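Local coordinates for Esterase/lipase-like protein (Caldicellulosiruptor lactoaceticus 6A, PDB 6A6O), which acts as a bifunctional hydrolase with both acetyl esterase and 1,4-beta-xylosidase activity, at residues A[102-111]-A[138-149]. Numbering follows the deposited sequence.
Sequences PLLDAKRAIR and LASLVGTHFDSG
V142 and L138 of one helix pack against A106, I110 and L103 of another, joining two helices of an alpha/beta-hydrolase fold on the same side of its central sheet; the side chains of A106, L138 and V142 all touch F60 of strand 54-60. The short axes cross at -63°, 9.6 Å apart. A106, with no side chain beyond CB, lets L138 CG come within 3.8 Å, while L138 CD1 lies over the backbone of P102 and L103. The branched end of L103 spans two partners, CD1 against L141 CB (3.9 Å) and CD2 near H145 CD2. V142 CG2 is set between K107 CG and I110 CD1, which meets it tip to tip at 3.6 Å. L138 also touches what is probably the nucleophile elbow.

Polar groups take over beyond helix 134-142. The long, extended K107 chain passes V142, carrying NZ to a weak bond with H145 O (3.4 Å); a water accepts from NZ and donates to both H145 O and D147 OD2. R111 suits D147 because its flat guanidinium offers paired N-H donors to the two carboxylate oxygens, the planes 28° apart: NH1 to OD1 (2.8 Å) and NH2 to OD2 (2.9 Å). D147 OD1 also closes an Asx turn, accepting G149 N on its anti lone pair at 2.8 Å.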
# COMPACT_ATOMS: atom_id res chain seq x y z
N PRO A 102 2.10 4.55 11.20
CA PRO A 102 1.48 3.99 9.98
C PRO A 102 2.34 2.90 9.35
O PRO A 102 1.80 1.89 8.89
CB PRO A 102 1.31 5.21 9.06
CG PRO A 102 1.28 6.38 10.00
CD PRO A 102 2.26 6.01 11.09
N LEU A 103 3.66 3.09 9.32
CA LEU A 103 4.52 2.08 8.70
C LEU A 103 4.53 0.79 9.51
O LEU A 103 4.57 -0.30 8.95
CB LEU A 103 5.94 2.64 8.54
CG LEU A 103 6.98 1.70 7.90
CD1 LEU A 103 6.49 1.18 6.56
CD2 LEU A 103 8.34 2.41 7.75
N LEU A 104 4.49 0.90 10.85
CA LEU A 104 4.39 -0.31 11.66
C LEU A 104 3.10 -1.06 11.36
O LEU A 104 3.09 -2.30 11.31
CB LEU A 104 4.46 0.05 13.14
CG LEU A 104 5.83 0.55 13.59
CD1 LEU A 104 5.74 1.05 15.03
CD2 LEU A 104 6.86 -0.57 13.47
N ASP A 105 2.00 -0.33 11.17
CA ASP A 105 0.73 -0.97 10.81
C ASP A 105 0.82 -1.66 9.45
O ASP A 105 0.31 -2.78 9.28
CB ASP A 105 -0.38 0.07 10.80
CG ASP A 105 -0.64 0.66 12.19
OD1 ASP A 105 -0.16 0.09 13.20
OD2 ASP A 105 -1.32 1.69 12.24
N ALA A 106 1.47 -1.02 8.47
CA ALA A 106 1.58 -1.63 7.15
C ALA A 106 2.43 -2.90 7.18
O ALA A 106 2.09 -3.90 6.55
CB ALA A 106 2.15 -0.61 6.15
N LYS A 107 3.57 -2.86 7.89
CA LYS A 107 4.40 -4.06 7.97
C LYS A 107 3.64 -5.19 8.67
O LYS A 107 3.69 -6.35 8.23
CB LYS A 107 5.69 -3.75 8.72
CG LYS A 107 6.65 -2.82 7.99
CD LYS A 107 8.00 -2.77 8.73
CE LYS A 107 8.91 -1.69 8.18
NZ LYS A 107 10.14 -1.57 9.01
N ARG A 108 2.94 -4.85 9.75
CA ARG A 108 2.18 -5.86 10.49
C ARG A 108 1.11 -6.48 9.61
O ARG A 108 0.91 -7.71 9.63
CB ARG A 108 1.57 -5.22 11.73
CG ARG A 108 0.76 -6.18 12.59
CD ARG A 108 1.61 -7.29 13.20
NE ARG A 108 0.75 -8.18 13.99
CZ ARG A 108 1.18 -9.07 14.89
NH1 ARG A 108 2.47 -9.22 15.13
NH2 ARG A 108 0.29 -9.82 15.55
N ALA A 109 0.42 -5.65 8.82
CA ALA A 109 -0.64 -6.15 7.95
C ALA A 109 -0.12 -7.21 6.97
O ALA A 109 -0.75 -8.25 6.79
CB ALA A 109 -1.29 -4.99 7.19
N ILE A 110 1.05 -6.97 6.36
CA ILE A 110 1.60 -7.95 5.42
C ILE A 110 1.98 -9.24 6.14
O ILE A 110 1.67 -10.34 5.68
CB ILE A 110 2.79 -7.35 4.65
CG1 ILE A 110 2.34 -6.14 3.82
CG2 ILE A 110 3.41 -8.40 3.71
CD1 ILE A 110 3.46 -5.54 2.97
N ARG A 111 2.68 -9.13 7.28
CA ARG A 111 3.01 -10.32 8.06
C ARG A 111 1.76 -11.10 8.45
O ARG A 111 1.75 -12.34 8.41
CB ARG A 111 3.77 -9.94 9.33
CG ARG A 111 5.07 -9.20 9.11
CD ARG A 111 5.88 -9.23 10.40
NE ARG A 111 6.68 -8.02 10.57
CZ ARG A 111 7.92 -7.86 10.11
NH1 ARG A 111 8.52 -8.83 9.42
NH2 ARG A 111 8.55 -6.72 10.35
N LEU A 138 2.87 5.09 1.79
CA LEU A 138 2.98 3.98 2.72
C LEU A 138 3.30 2.67 2.01
O LEU A 138 4.13 1.88 2.47
CB LEU A 138 1.68 3.87 3.52
CG LEU A 138 1.66 2.86 4.66
CD1 LEU A 138 2.75 3.21 5.64
CD2 LEU A 138 0.28 2.90 5.30
N ALA A 139 2.64 2.41 0.87
CA ALA A 139 2.94 1.22 0.08
C ALA A 139 4.39 1.22 -0.41
O ALA A 139 5.06 0.18 -0.38
CB ALA A 139 1.99 1.14 -1.12
N SER A 140 4.88 2.37 -0.86
CA SER A 140 6.25 2.44 -1.34
C SER A 140 7.24 2.24 -0.20
O SER A 140 8.35 1.73 -0.43
CB SER A 140 6.51 3.77 -2.07
OG SER A 140 6.62 4.86 -1.17
N LEU A 141 6.86 2.61 1.02
CA LEU A 141 7.72 2.42 2.18
C LEU A 141 7.80 0.95 2.56
O LEU A 141 8.89 0.41 2.80
CB LEU A 141 7.21 3.24 3.36
CG LEU A 141 7.43 4.75 3.26
CD1 LEU A 141 6.86 5.44 4.48
CD2 LEU A 141 8.94 5.06 3.09
N VAL A 142 6.66 0.27 2.64
CA VAL A 142 6.72 -1.15 2.96
C VAL A 142 7.37 -1.92 1.81
O VAL A 142 7.99 -2.97 2.03
CB VAL A 142 5.31 -1.63 3.38
CG1 VAL A 142 4.42 -1.90 2.18
CG2 VAL A 142 5.40 -2.83 4.32
N GLY A 143 7.32 -1.39 0.58
CA GLY A 143 8.03 -1.97 -0.54
C GLY A 143 9.52 -1.68 -0.58
O GLY A 143 10.20 -2.21 -1.46
N THR A 144 10.03 -0.85 0.33
CA THR A 144 11.46 -0.55 0.39
C THR A 144 12.07 -0.77 1.76
O THR A 144 13.29 -0.96 1.84
CB THR A 144 11.74 0.91 -0.04
OG1 THR A 144 10.94 1.82 0.72
CG2 THR A 144 11.45 1.12 -1.53
N HIS A 145 11.27 -0.78 2.83
CA HIS A 145 11.73 -0.89 4.22
C HIS A 145 11.49 -2.28 4.81
O HIS A 145 11.53 -2.44 6.04
CB HIS A 145 11.01 0.12 5.11
CG HIS A 145 11.55 1.51 5.05
ND1 HIS A 145 11.53 2.28 3.91
CD2 HIS A 145 12.07 2.30 6.03
CE1 HIS A 145 12.04 3.48 4.17
NE2 HIS A 145 12.38 3.51 5.45
N PHE A 146 11.24 -3.28 3.97
CA PHE A 146 10.79 -4.59 4.45
C PHE A 146 11.94 -5.40 5.05
O PHE A 146 13.12 -5.07 4.92
CB PHE A 146 10.18 -5.38 3.30
CG PHE A 146 11.08 -5.47 2.10
CD1 PHE A 146 12.08 -6.43 2.04
CD2 PHE A 146 10.94 -4.58 1.04
CE1 PHE A 146 12.91 -6.50 0.93
CE2 PHE A 146 11.76 -4.66 -0.05
CZ PHE A 146 12.75 -5.62 -0.11
N ASP A 147 11.56 -6.51 5.69
CA ASP A 147 12.48 -7.47 6.27
C ASP A 147 11.83 -8.84 6.22
O ASP A 147 10.61 -8.96 6.12
CB ASP A 147 12.84 -7.09 7.72
CG ASP A 147 11.66 -7.23 8.67
OD1 ASP A 147 11.29 -8.38 8.99
OD2 ASP A 147 11.10 -6.20 9.08
N SER A 148 12.66 -9.89 6.34
CA SER A 148 12.20 -11.26 6.17
C SER A 148 11.68 -11.90 7.46
O SER A 148 11.41 -13.10 7.47
CB SER A 148 13.31 -12.12 5.57
OG SER A 148 14.49 -12.04 6.34
N GLY A 149 11.53 -11.13 8.53
CA GLY A 149 10.94 -11.60 9.76
C GLY A 149 11.99 -11.86 10.84
O GLY A 149 13.18 -12.04 10.57
O HOH W 1 11.61 -3.75 8.45